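Local coordinates for phage-related protein (Bacillus cereus, PDB 4JG2), which is of unknown function but probably binds single-stranded DNA, as phage Enc34-type proteins do, at residues 79-84 / 160-165; 87-92 / 173-178. One frame throughout, in Å; residues are numbered along the deposited sequence. Where two conformers were deposited one is given.

Contact 1 (79-84 / 160-165)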
# COMPACT_ATOMS: atom_id res chain seq x y z
N ASN A 79 4.74 -6.84 -11.80
CA ASN A 79 5.84 -7.81 -11.76
C ASN A 79 6.75 -7.55 -10.58
O ASN A 79 7.19 -8.51 -9.94
CB ASN A 79 6.63 -7.76 -13.10
CG ASN A 79 5.83 -8.32 -14.29
OD1 ASN A 79 5.02 -9.23 -14.14
ND2 ASN A 79 6.09 -7.80 -15.47
N ALA A 80 7.01 -6.28 -10.27
CA ALA A 80 7.83 -5.94 -9.13
C ALA A 80 7.19 -6.39 -7.82
O ALA A 80 7.86 -6.90 -6.94
CB ALA A 80 8.15 -4.46 -9.08
N ILE A 81 5.87 -6.23 -7.69
CA ILE A 81 5.13 -6.67 -6.51
C ILE A 81 5.21 -8.19 -6.38
O ILE A 81 5.49 -8.73 -5.30
CB ILE A 81 3.71 -6.14 -6.48
CG1 ILE A 81 3.69 -4.64 -6.23
CG2 ILE A 81 2.90 -6.87 -5.40
CD1 ILE A 81 2.34 -3.96 -6.43
N ASN A 82 4.97 -8.91 -7.48
CA ASN A 82 5.03 -10.36 -7.43
C ASN A 82 6.40 -10.83 -6.96
O ASN A 82 6.50 -11.72 -6.10
CB ASN A 82 4.70 -10.97 -8.77
CG ASN A 82 3.26 -10.79 -9.16
OD1 ASN A 82 2.38 -10.70 -8.33
ND2 ASN A 82 3.01 -10.88 -10.47
N ALA A 83 7.45 -10.23 -7.46
CA ALA A 83 8.85 -10.59 -7.08
C ALA A 83 9.09 -10.24 -5.61
O ALA A 83 9.71 -11.01 -4.87
CB ALA A 83 9.88 -9.83 -7.95
N ALA A 84 8.55 -9.11 -5.13
CA ALA A 84 8.73 -8.68 -3.74
C ALA A 84 8.01 -9.59 -2.74
O ALA A 84 8.52 -9.84 -1.64
CB ALA A 84 8.30 -7.24 -3.56
N VAL A 160 3.47 5.43 -4.61
CA VAL A 160 3.53 4.99 -3.23
C VAL A 160 4.66 4.01 -3.05
O VAL A 160 4.81 3.09 -3.87
CB VAL A 160 2.20 4.36 -2.78
CG1 VAL A 160 2.25 4.02 -1.29
CG2 VAL A 160 1.00 5.26 -3.09
N SER A 161 5.44 4.21 -1.99
CA SER A 161 6.50 3.29 -1.64
C SER A 161 5.87 2.21 -0.74
O SER A 161 5.10 2.52 0.17
CB SER A 161 7.61 4.02 -0.91
OG SER A 161 8.68 3.14 -0.64
N LEU A 162 6.17 0.97 -1.06
CA LEU A 162 5.66 -0.19 -0.38
C LEU A 162 6.74 -1.14 0.03
O LEU A 162 7.71 -1.33 -0.72
CB LEU A 162 4.74 -0.97 -1.36
CG LEU A 162 3.56 -0.22 -1.99
CD1 LEU A 162 2.85 -1.14 -2.97
CD2 LEU A 162 2.61 0.38 -0.96
N ASN A 163 6.62 -1.75 1.20
CA ASN A 163 7.56 -2.79 1.60
C ASN A 163 6.75 -3.98 2.00
O ASN A 163 5.77 -3.91 2.73
CB ASN A 163 8.58 -2.43 2.72
CG ASN A 163 9.72 -3.50 2.91
OD1 ASN A 163 10.81 -3.46 2.25
ND2 ASN A 163 9.50 -4.43 3.87
N PHE A 164 7.14 -5.10 1.49
CA PHE A 164 6.46 -6.36 1.77
C PHE A 164 7.22 -7.18 2.76
O PHE A 164 8.44 -7.27 2.69
CB PHE A 164 6.29 -7.11 0.42
CG PHE A 164 5.38 -6.37 -0.55
CD1 PHE A 164 5.85 -5.44 -1.47
CD2 PHE A 164 4.02 -6.52 -0.46
CE1 PHE A 164 5.01 -4.75 -2.32
CE2 PHE A 164 3.15 -5.83 -1.28
CZ PHE A 164 3.67 -4.94 -2.19
N TYR A 165 6.48 -7.83 3.65
CA TYR A 165 7.12 -8.59 4.72
C TYR A 165 6.21 -9.72 5.20
O TYR A 165 4.99 -9.60 5.24
CB TYR A 165 7.55 -7.69 5.91
CG TYR A 165 6.41 -6.97 6.58
CD1 TYR A 165 5.95 -5.70 6.13
CD2 TYR A 165 5.77 -7.49 7.68
CE1 TYR A 165 4.94 -5.05 6.79
CE2 TYR A 165 4.72 -6.84 8.31
CZ TYR A 165 4.34 -5.63 7.85
OH TYR A 165 3.30 -5.02 8.51
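Phe164 fills the gap between strand 160-165 and helix 79-84, its ring meeting two helix side chains that lie one turn apart. The tight part is here. The methyl group of Ala84 reaches the ring at its near ortho carbon, with Ala84 CB 3.7 Å from Phe164 CD1, while Ile81 takes the far end, Ile81 CG2 lying 3.8 Å from Phe164 CZ. Both approach the ring at a slant. With CG anti to its own carbonyl carbon (chi1 -65°), Phe164 sends the ring back along the strand, toward the end where Leu162 sits, and one ring can therefore serve both helix residues. Ile81 also lays CG1 near the same end of the ring, 4.1 Å from Phe164 CZ. Toward Leu162 the fit slackens: Ile81 CD1 and Leu162 CD1 are 4.5 Å apart, and Leu162 also touches Val128 and Ala130 of strand 125-132. On the other side of the helix Asn79, Asn82 and Ala83 are exposed, and Tyr165, whose side chain starts away from the helix, is exposed too. Val38 of the neighbouring strand 37-39 touches Ala84 as well, and Pro109 also touches Phe164. The segment axes, 9.3 Å apart at closest approach and 30° from parallel, describe an alpha-helix laid along one face of a mixed beta-sheet, held by an apolar interface.

Contact 2 (87-92 / 173-178); sequences AAIEEG and KGVACG
A small, wholly apolar helix-to-strand contact joins the later turns of helix 75-96 to the beginning of strand 175-186, just after the chain turns a corner at Gly174. Val175 makes it from the strand side, fitting its two methyl groups against consecutive helix residues. Val175 CG1 meets the methyl group of Ala88, at 3.9 Å from Ala88 CB, and Val175 CG2 rests against the Ile89 side chain, at 3.7 Å from Ile89 CG1. The valine torsion sets this division: CG1 stands anti to the backbone N (chi1 177°) and meets Ala88, while CG2, anti to the carbonyl carbon, faces Ile89. Ile89 starts off along the flank of the helix, yet its CG1 branch swings in toward the strand, and the two side chains cross at about a right angle. All three residues are buried, and Pro101 and Pro109 from loops extend the apolar surroundings, touching Ile89 and Val175 respectively. Polar groups stay at the margins: Glu91 and Lys173 are exposed, and Glu90 forms a salt bridge with Arg35 through OE1. Gly174 has backbone angles (148°/-136°) at which a beta carbon would strike the preceding carbonyl O, a conformation that suits glycine at the corner. Beyond it, Cys177 turns its side chain to Leu162 and Phe164 of strand 157-169. The contact thus packs a helix against the start of an inner strand, beside a corner in the chain, a plain case of alpha-on-beta packing by small and branched aliphatic residues.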
# COMPACT_ATOMS: atom_id res chain seq x y z
N ALA A 87 10.11 -12.59 -2.48
CA ALA A 87 11.28 -12.28 -1.67
C ALA A 87 10.93 -12.19 -0.19
O ALA A 87 11.69 -12.63 0.68
CB ALA A 87 11.98 -11.02 -2.16
N ALA A 88 9.77 -11.67 0.14
CA ALA A 88 9.29 -11.61 1.52
C ALA A 88 9.14 -12.98 2.11
O ALA A 88 9.49 -13.23 3.27
CB ALA A 88 8.01 -10.78 1.60
N ILE A 89 8.56 -13.89 1.33
CA ILE A 89 8.41 -15.28 1.77
C ILE A 89 9.80 -15.90 2.01
O ILE A 89 10.04 -16.51 3.06
CB ILE A 89 7.59 -16.11 0.74
CG1 ILE A 89 6.13 -15.59 0.73
CG2 ILE A 89 7.65 -17.60 1.10
CD1 ILE A 89 5.29 -16.11 -0.41
N GLU A 90 10.73 -15.70 1.07
CA GLU A 90 12.06 -16.24 1.22
C GLU A 90 12.79 -15.67 2.43
O GLU A 90 13.48 -16.41 3.12
CB GLU A 90 12.82 -16.00 -0.06
CG GLU A 90 12.27 -16.89 -1.17
CD GLU A 90 12.73 -16.46 -2.54
OE1 GLU A 90 13.69 -15.65 -2.62
OE2 GLU A 90 12.16 -16.96 -3.55
N GLU A 91 12.65 -14.38 2.69
CA GLU A 91 13.28 -13.76 3.85
C GLU A 91 12.68 -14.35 5.14
O GLU A 91 13.41 -14.51 6.13
CB GLU A 91 13.15 -12.24 3.80
CG GLU A 91 14.12 -11.62 2.76
CD GLU A 91 14.17 -10.10 2.64
OE1 GLU A 91 13.54 -9.43 3.48
OE2 GLU A 91 14.90 -9.59 1.73
N GLY A 92 11.38 -14.64 5.17
CA GLY A 92 10.73 -15.28 6.31
C GLY A 92 11.33 -16.67 6.54
O GLY A 92 11.61 -17.01 7.70
N LYS A 173 -1.94 -15.12 8.46
CA LYS A 173 -0.50 -15.27 8.20
C LYS A 173 -0.24 -15.15 6.72
O LYS A 173 -1.14 -15.50 5.94
CB LYS A 173 -0.01 -16.59 8.77
CG LYS A 173 -0.65 -17.78 8.06
CD LYS A 173 -0.54 -19.10 8.76
CE LYS A 173 -1.17 -20.21 7.93
NZ LYS A 173 -1.28 -21.47 8.69
N GLY A 174 0.96 -14.72 6.34
CA GLY A 174 1.26 -14.51 4.98
C GLY A 174 2.24 -13.36 4.78
O GLY A 174 3.23 -13.26 5.52
N VAL A 175 1.96 -12.52 3.80
CA VAL A 175 2.75 -11.38 3.45
C VAL A 175 1.88 -10.13 3.52
O VAL A 175 0.81 -10.09 2.94
CB VAL A 175 3.36 -11.53 2.05
CG1 VAL A 175 4.13 -10.27 1.67
CG2 VAL A 175 4.27 -12.71 2.01
N ALA A 176 2.36 -9.16 4.32
CA ALA A 176 1.72 -7.88 4.52
C ALA A 176 2.47 -6.80 3.76
O ALA A 176 3.56 -7.01 3.23
CB ALA A 176 1.66 -7.51 6.00
N CYS A 177 1.87 -5.61 3.69
CA CYS A 177 2.40 -4.49 2.96
C CYS A 177 2.51 -3.28 3.85
O CYS A 177 1.50 -2.73 4.31
CB CYS A 177 1.58 -4.18 1.75
SG CYS A 177 2.33 -2.87 0.75
N GLY A 178 3.76 -2.86 4.10
CA GLY A 178 4.03 -1.68 4.83
C GLY A 178 3.98 -0.43 3.97
O GLY A 178 4.59 -0.39 2.88

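How the contacts relate
Contacts 1 and 2 lie side by side, their centres about 10 Å apart, and both rest on helix 75-96, contact 1 on its earlier turns and contact 2 on later ones. Their strand partners, 157-169 and 175-186, are antiparallel neighbours in one mixed sheet, bonded directly between the contacts: Gly178 N lies 2.7 Å from Asn163 O and Ala176 N 2.8 Å from Tyr165 O, both probable hydrogen bonds. Along the chain the segments alternate, both helix segments preceding both strand segments. One helix is thereby fixed at two successive points to a pair of adjoining strands, within the range of the Enc34 single-stranded DNA-binding family.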